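Long-range contact in porin (Rhodobacter capsulatus, PDB 2POR), which forms, as a homotrimer of beta barrels, outer-membrane channels through which small hydrophilic solutes of up to about 0.6 kDa diffuse passively: residues E54-F62 / I70-A78. Sequence-based numbering, arbitrary orientation.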
loop_
_atom_site.group_PDB
_atom_site.type_symbol
_atom_site.label_atom_id
_atom_site.label_comp_id
_atom_site.label_asym_id
_atom_site.label_seq_id
_atom_site.Cartn_x
_atom_site.Cartn_y
_atom_site.Cartn_z
ATOM N N GLU A 54 -9.738 -0.302 -1.760
ATOM C CA GLU A 54 -10.406 0.920 -2.102
ATOM C C GLU A 54 -11.282 0.831 -3.369
ATOM O O GLU A 54 -12.063 1.754 -3.587
ATOM C CB GLU A 54 -9.315 1.968 -2.199
ATOM C CG GLU A 54 -9.822 3.431 -2.175
ATOM C CD GLU A 54 -10.006 4.138 -3.535
ATOM O OE1 GLU A 54 -9.390 3.710 -4.507
ATOM O OE2 GLU A 54 -10.755 5.113 -3.635
ATOM N N THR A 55 -11.283 -0.205 -4.237
ATOM C CA THR A 55 -12.190 -0.278 -5.387
ATOM C C THR A 55 -13.134 -1.469 -5.261
ATOM O O THR A 55 -13.988 -1.666 -6.114
ATOM C CB THR A 55 -11.356 -0.414 -6.715
ATOM O OG1 THR A 55 -10.951 -1.776 -6.786
ATOM C CG2 THR A 55 -10.120 0.465 -6.757
ATOM N N GLY A 56 -13.025 -2.358 -4.256
ATOM C CA GLY A 56 -13.916 -3.512 -4.115
ATOM C C GLY A 56 -13.271 -4.797 -4.557
ATOM O O GLY A 56 -13.806 -5.898 -4.442
ATOM N N GLU A 57 -12.061 -4.684 -5.098
ATOM C CA GLU A 57 -11.357 -5.830 -5.635
ATOM C C GLU A 57 -10.796 -6.752 -4.561
ATOM O O GLU A 57 -10.642 -7.968 -4.773
ATOM C CB GLU A 57 -10.234 -5.298 -6.511
ATOM C CG GLU A 57 -9.412 -6.447 -7.087
ATOM C CD GLU A 57 -8.321 -6.071 -8.080
ATOM O OE1 GLU A 57 -7.976 -4.894 -8.174
ATOM O OE2 GLU A 57 -7.822 -6.978 -8.755
ATOM N N ASP A 58 -10.362 -6.158 -3.428
ATOM C CA ASP A 58 -9.774 -6.927 -2.342
ATOM C C ASP A 58 -10.494 -6.536 -1.035
ATOM O O ASP A 58 -11.088 -5.464 -0.974
ATOM C CB ASP A 58 -8.324 -6.600 -2.167
ATOM C CG ASP A 58 -7.435 -7.157 -3.282
ATOM O OD1 ASP A 58 -7.642 -8.287 -3.721
ATOM O OD2 ASP A 58 -6.527 -6.439 -3.674
ATOM N N GLY A 59 -10.406 -7.393 -0.032
ATOM C CA GLY A 59 -11.047 -7.145 1.262
ATOM C C GLY A 59 -12.534 -7.348 1.165
ATOM O O GLY A 59 -13.084 -7.558 0.074
ATOM N N THR A 60 -13.267 -7.360 2.282
ATOM C CA THR A 60 -14.734 -7.473 2.249
ATOM C C THR A 60 -15.406 -6.476 3.206
ATOM O O THR A 60 -14.713 -5.989 4.110
ATOM C CB THR A 60 -15.238 -8.874 2.644
ATOM O OG1 THR A 60 -14.586 -9.266 3.840
ATOM C CG2 THR A 60 -14.980 -9.901 1.549
ATOM N N VAL A 61 -16.667 -6.119 2.953
ATOM C CA VAL A 61 -17.490 -5.247 3.783
ATOM C C VAL A 61 -18.720 -6.116 4.124
ATOM O O VAL A 61 -19.178 -6.905 3.271
ATOM C CB VAL A 61 -17.907 -3.979 3.001
ATOM C CG1 VAL A 61 -18.798 -3.078 3.854
ATOM C CG2 VAL A 61 -16.678 -3.201 2.634
ATOM N N PHE A 62 -19.275 -6.088 5.353
ATOM C CA PHE A 62 -20.457 -6.894 5.651
ATOM C C PHE A 62 -21.442 -6.167 6.575
ATOM O O PHE A 62 -21.089 -5.190 7.260
ATOM C CB PHE A 62 -20.058 -8.215 6.292
ATOM C CG PHE A 62 -19.593 -8.131 7.750
ATOM C CD1 PHE A 62 -20.524 -8.204 8.791
ATOM C CD2 PHE A 62 -18.243 -8.013 8.022
ATOM C CE1 PHE A 62 -20.090 -8.163 10.104
ATOM C CE2 PHE A 62 -17.825 -7.973 9.346
ATOM C CZ PHE A 62 -18.739 -8.049 10.386
ATOM N N ILE A 70 -24.625 -10.410 4.839
ATOM C CA ILE A 70 -24.404 -10.021 3.448
ATOM C C ILE A 70 -22.985 -9.476 3.398
ATOM O O ILE A 70 -22.675 -8.519 4.116
ATOM C CB ILE A 70 -25.390 -8.922 3.057
ATOM C CG1 ILE A 70 -26.812 -9.462 3.126
ATOM C CG2 ILE A 70 -25.077 -8.441 1.643
ATOM C CD1 ILE A 70 -27.843 -8.318 3.126
ATOM N N GLU A 71 -22.106 -9.997 2.552
ATOM C CA GLU A 71 -20.719 -9.574 2.462
ATOM C C GLU A 71 -20.425 -9.174 0.993
ATOM O O GLU A 71 -20.870 -9.919 0.100
ATOM C CB GLU A 71 -19.928 -10.750 2.898
ATOM C CG GLU A 71 -18.463 -10.484 3.101
ATOM C CD GLU A 71 -17.701 -11.696 3.632
ATOM O OE1 GLU A 71 -18.136 -12.802 3.363
ATOM O OE2 GLU A 71 -16.690 -11.523 4.326
ATOM N N MET A 72 -19.703 -8.085 0.696
ATOM C CA MET A 72 -19.438 -7.689 -0.685
ATOM C C MET A 72 -17.970 -7.371 -0.763
ATOM O O MET A 72 -17.430 -6.765 0.180
ATOM C CB MET A 72 -20.258 -6.482 -1.010
ATOM C CG MET A 72 -20.195 -6.104 -2.504
ATOM S SD MET A 72 -21.301 -4.759 -2.945
ATOM C CE MET A 72 -22.832 -5.608 -2.825
ATOM N N GLY A 73 -17.291 -7.819 -1.835
ATOM C CA GLY A 73 -15.890 -7.487 -2.090
ATOM C C GLY A 73 -15.237 -8.729 -2.640
ATOM O O GLY A 73 -15.845 -9.459 -3.424
ATOM N N ASP A 74 -14.065 -9.065 -2.141
ATOM C CA ASP A 74 -13.373 -10.244 -2.549
ATOM C C ASP A 74 -13.852 -11.383 -1.646
ATOM O O ASP A 74 -13.152 -11.830 -0.744
ATOM C CB ASP A 74 -11.858 -9.961 -2.450
ATOM C CG ASP A 74 -10.928 -11.073 -2.945
ATOM O OD1 ASP A 74 -11.397 -12.163 -3.327
ATOM O OD2 ASP A 74 -9.708 -10.852 -2.936
ATOM N N ALA A 75 -15.044 -11.903 -1.909
ATOM C CA ALA A 75 -15.695 -12.948 -1.114
ATOM C C ALA A 75 -15.549 -14.334 -1.687
ATOM O O ALA A 75 -15.270 -14.509 -2.885
ATOM C CB ALA A 75 -17.190 -12.639 -0.995
ATOM N N LEU A 76 -15.722 -15.335 -0.852
ATOM C CA LEU A 76 -15.721 -16.706 -1.268
ATOM C C LEU A 76 -17.016 -16.987 -1.941
ATOM O O LEU A 76 -17.964 -16.226 -1.795
ATOM C CB LEU A 76 -15.603 -17.649 -0.101
ATOM C CG LEU A 76 -14.331 -17.468 0.713
ATOM C CD1 LEU A 76 -14.413 -18.412 1.884
ATOM C CD2 LEU A 76 -13.066 -17.722 -0.130
ATOM N N GLY A 77 -17.104 -18.030 -2.758
ATOM C CA GLY A 77 -18.403 -18.367 -3.293
ATOM C C GLY A 77 -19.114 -19.237 -2.242
ATOM O O GLY A 77 -18.445 -19.702 -1.306
ATOM N N ALA A 78 -20.419 -19.486 -2.388
ATOM C CA ALA A 78 -21.232 -20.228 -1.417
ATOM C C ALA A 78 -20.708 -21.568 -0.979
ATOM O O ALA A 78 -20.640 -21.839 0.226
ATOM C CB ALA A 78 -22.573 -20.425 -1.987
HETATM O O HOH W 1 -8.980 -9.804 -0.417
#
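T60 reaches E71 diagonally across two neighbouring strands, its hydroxyl OG1 lying 3.1 Å from E71 OE2, a possible hydrogen bond, since the hydroxyl could instead serve another acceptor. E71 extends nearly straight, with CG anti to the backbone N (chi1 -171°), and this carries its CG along T60 CB at 3.6 Å before the carboxylate meets the hydroxyl. The methyl CG2 of T60 lies against the same carboxylate and reaches on to D74 O at 3.5 Å, so a small branched residue with one polar and one apolar arm suits the place. With an alanine in place of E71, T60 OG1 would probably lose this carboxylate and a gap would open beside T60 CB. The strands belong to the antiparallel hairpin 60-65/68-73 of the 16-stranded porin barrel. V61 and M72 form a hydrogen-bonded pair of this hairpin, V61 N to M72 O and M72 N to V61 O both measuring 2.9 Å; their apolar side chains share the face opposite E71 and F62, where a detergent molecule touches M72 and R24 of a neighbouring subunit packs on V61. G73 must lack a side chain, since a CB would collide with G59 O. Beyond it, the chain bends in an inverse gamma turn centred on D74, whose N gives G59 O a nearly straight bond. The D74 carboxylate, swung anti to its own N (chi1 -176°), lies alongside that of D58 with the two planes 35° apart and D74 OD2 3.4 Å from D58 OD1. Such proximity would probably raise the proton affinity of one of the pair. A water bridges the two segments, donating to D74 OD2 and accepting from G59 N, both at 2.8 Å.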